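Local coordinates for protein ribulose-bisphosphate carboxylase (Alicyclobacillus acidocaldarius subsp. acidocaldarius, PDB 4NAS) that belongs to the ribulose-bisphosphate carboxylase large-chain family, pairing an alpha+beta N-terminal domain with a TIM-barrel domain that holds a calcium ion, at residues D24-R29 / V74-D79. Sequence-based numbering, arbitrary orientation.
Sequences DKLEAR and VVAEID
Leu26, in the first turn of helix 26-36, drops its forked end onto strand 73-83 and meets three of its residues, Val74, Ala76 and Ile78. One methyl, CD1, does double work: it lies 3.8 Å from CG1 of Val74, the two side chains reaching toward each other tip to tip, and 3.8 Å from CB of Ala76. The other branch, CD2, turns to Ile78 and comes within 4.1 Å of its CD1. With CG anti to its own carbonyl carbon (chi1 -79°), the CD1 branch continues extended to Val74 and Ala76, while CD2 forks off toward Ile78.

The residue types follow from the spacing. Alternate strand residues face the helix, and each is apolar. Ala76, at the middle, is small enough to let the leucine come down over the backbone, the CA atoms of Leu26 and Ala76 being 8.4 Å apart. Val74 and Ile78 flank it, and the longer isoleucine extends its CD1 back to the second methyl. All four residues are buried, and Leu19 of the adjoining strand 12-22 also touches Leu26 and Ile78, continuing the apolar layer across the sheet to the neighbouring strand. Val75 and Glu77 point to the other side, where Glu77 forms a salt bridge with Arg64.

Arg29, one turn along, stays at the margin and is held by a salt bridge to Asp21. Such packing of a helix on one face of a mainly antiparallel sheet is characteristic of the alpha+beta N-terminal domain of the large-chain family.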
loop_
_atom_site.group_PDB
_atom_site.type_symbol
_atom_site.label_atom_id
_atom_site.label_comp_id
_atom_site.label_asym_id
_atom_site.label_seq_id
_atom_site.Cartn_x
_atom_site.Cartn_y
_atom_site.Cartn_z
ATOM N N ASP B 24 31.882 7.635 0.118
ATOM C CA ASP B 24 32.563 7.140 -1.077
ATOM C C ASP B 24 31.775 6.066 -1.826
ATOM O O ASP B 24 32.244 5.530 -2.834
ATOM C CB ASP B 24 33.956 6.621 -0.723
ATOM C CG ASP B 24 33.924 5.571 0.369
ATOM O OD1 ASP B 24 32.905 5.480 1.091
ATOM O OD2 ASP B 24 34.928 4.841 0.509
ATOM N N LYS B 25 30.578 5.767 -1.337
ATOM C CA LYS B 25 29.736 4.754 -1.947
ATOM C C LYS B 25 28.610 5.418 -2.713
ATOM O O LYS B 25 27.982 4.797 -3.569
ATOM C CB LYS B 25 29.147 3.834 -0.876
ATOM C CG LYS B 25 30.171 3.278 0.099
ATOM N N LEU B 26 28.369 6.691 -2.402
ATOM C CA LEU B 26 27.222 7.419 -2.934
ATOM C C LEU B 26 27.164 7.420 -4.464
ATOM O O LEU B 26 26.109 7.174 -5.060
ATOM C CB LEU B 26 27.220 8.855 -2.413
ATOM C CG LEU B 26 26.704 9.076 -0.995
ATOM C CD1 LEU B 26 26.768 10.550 -0.642
ATOM C CD2 LEU B 26 25.280 8.550 -0.843
ATOM N N GLU B 27 28.302 7.693 -5.086
ATOM C CA GLU B 27 28.375 7.818 -6.537
ATOM C C GLU B 27 28.060 6.491 -7.234
ATOM O O GLU B 27 27.261 6.451 -8.166
ATOM C CB GLU B 27 29.753 8.331 -6.947
ATOM C CG GLU B 27 29.716 9.436 -8.000
ATOM C CD GLU B 27 29.275 10.787 -7.446
ATOM O OE1 GLU B 27 28.456 11.458 -8.108
ATOM O OE2 GLU B 27 29.759 11.187 -6.362
ATOM N N ALA B 28 28.672 5.405 -6.769
ATOM C CA ALA B 28 28.375 4.074 -7.301
ATOM C C ALA B 28 26.933 3.641 -7.000
ATOM O O ALA B 28 26.245 3.098 -7.864
ATOM C CB ALA B 28 29.359 3.049 -6.762
ATOM N N ARG B 29 26.476 3.874 -5.773
ATOM C CA ARG B 29 25.127 3.474 -5.406
ATOM C C ARG B 29 24.099 4.174 -6.289
ATOM O O ARG B 29 23.175 3.535 -6.782
ATOM C CB ARG B 29 24.844 3.744 -3.930
ATOM C CG ARG B 29 23.472 3.275 -3.503
ATOM C CD ARG B 29 23.256 3.401 -2.020
ATOM N NE ARG B 29 21.860 3.164 -1.679
ATOM C CZ ARG B 29 21.370 3.177 -0.444
ATOM N NH1 ARG B 29 22.170 3.401 0.592
ATOM N NH2 ARG B 29 20.072 2.954 -0.245
ATOM N N VAL B 74 27.007 9.544 6.147
ATOM C CA VAL B 74 26.509 10.779 5.584
ATOM C C VAL B 74 24.982 10.687 5.429
ATOM O O VAL B 74 24.427 9.598 5.252
ATOM C CB VAL B 74 27.195 11.051 4.221
ATOM C CG1 VAL B 74 26.642 10.146 3.131
ATOM C CG2 VAL B 74 27.032 12.473 3.825
ATOM N N VAL B 75 24.292 11.812 5.544
ATOM C CA VAL B 75 22.914 11.859 5.069
ATOM C C VAL B 75 22.941 12.665 3.791
ATOM O O VAL B 75 23.507 13.754 3.743
ATOM C CB VAL B 75 21.933 12.458 6.081
ATOM C CG1 VAL B 75 20.567 12.682 5.431
ATOM C CG2 VAL B 75 21.792 11.532 7.272
ATOM N N ALA B 76 22.366 12.104 2.738
ATOM C CA ALA B 76 22.427 12.738 1.441
ATOM C C ALA B 76 21.102 12.670 0.710
ATOM O O ALA B 76 20.226 11.849 1.035
ATOM C CB ALA B 76 23.532 12.108 0.598
ATOM N N GLU B 77 20.954 13.559 -0.264
ATOM C CA GLU B 77 19.866 13.475 -1.219
ATOM C C GLU B 77 20.446 13.066 -2.559
ATOM O O GLU B 77 21.529 13.509 -2.947
ATOM C CB GLU B 77 19.142 14.811 -1.359
ATOM C CG GLU B 77 18.169 15.084 -0.220
ATOM C CD GLU B 77 17.376 16.351 -0.425
ATOM O OE1 GLU B 77 17.560 17.006 -1.473
ATOM O OE2 GLU B 77 16.570 16.691 0.467
ATOM N N ILE B 78 19.733 12.194 -3.254
ATOM C CA ILE B 78 20.137 11.778 -4.581
ATOM C C ILE B 78 18.925 11.990 -5.457
ATOM O O ILE B 78 17.811 11.703 -5.019
ATOM C CB ILE B 78 20.517 10.301 -4.575
ATOM C CG1 ILE B 78 21.804 10.103 -3.777
ATOM C CG2 ILE B 78 20.683 9.781 -5.984
ATOM C CD1 ILE B 78 22.134 8.664 -3.530
ATOM N N ASP B 79 19.129 12.525 -6.661
ATOM C CA ASP B 79 18.049 12.657 -7.641
ATOM C C ASP B 79 18.293 11.657 -8.772
ATOM O O ASP B 79 19.387 11.633 -9.339
ATOM C CB ASP B 79 18.013 14.074 -8.247
ATOM C CG ASP B 79 17.751 15.173 -7.216
ATOM O OD1 ASP B 79 17.090 14.928 -6.191
ATOM O OD2 ASP B 79 18.205 16.312 -7.463
#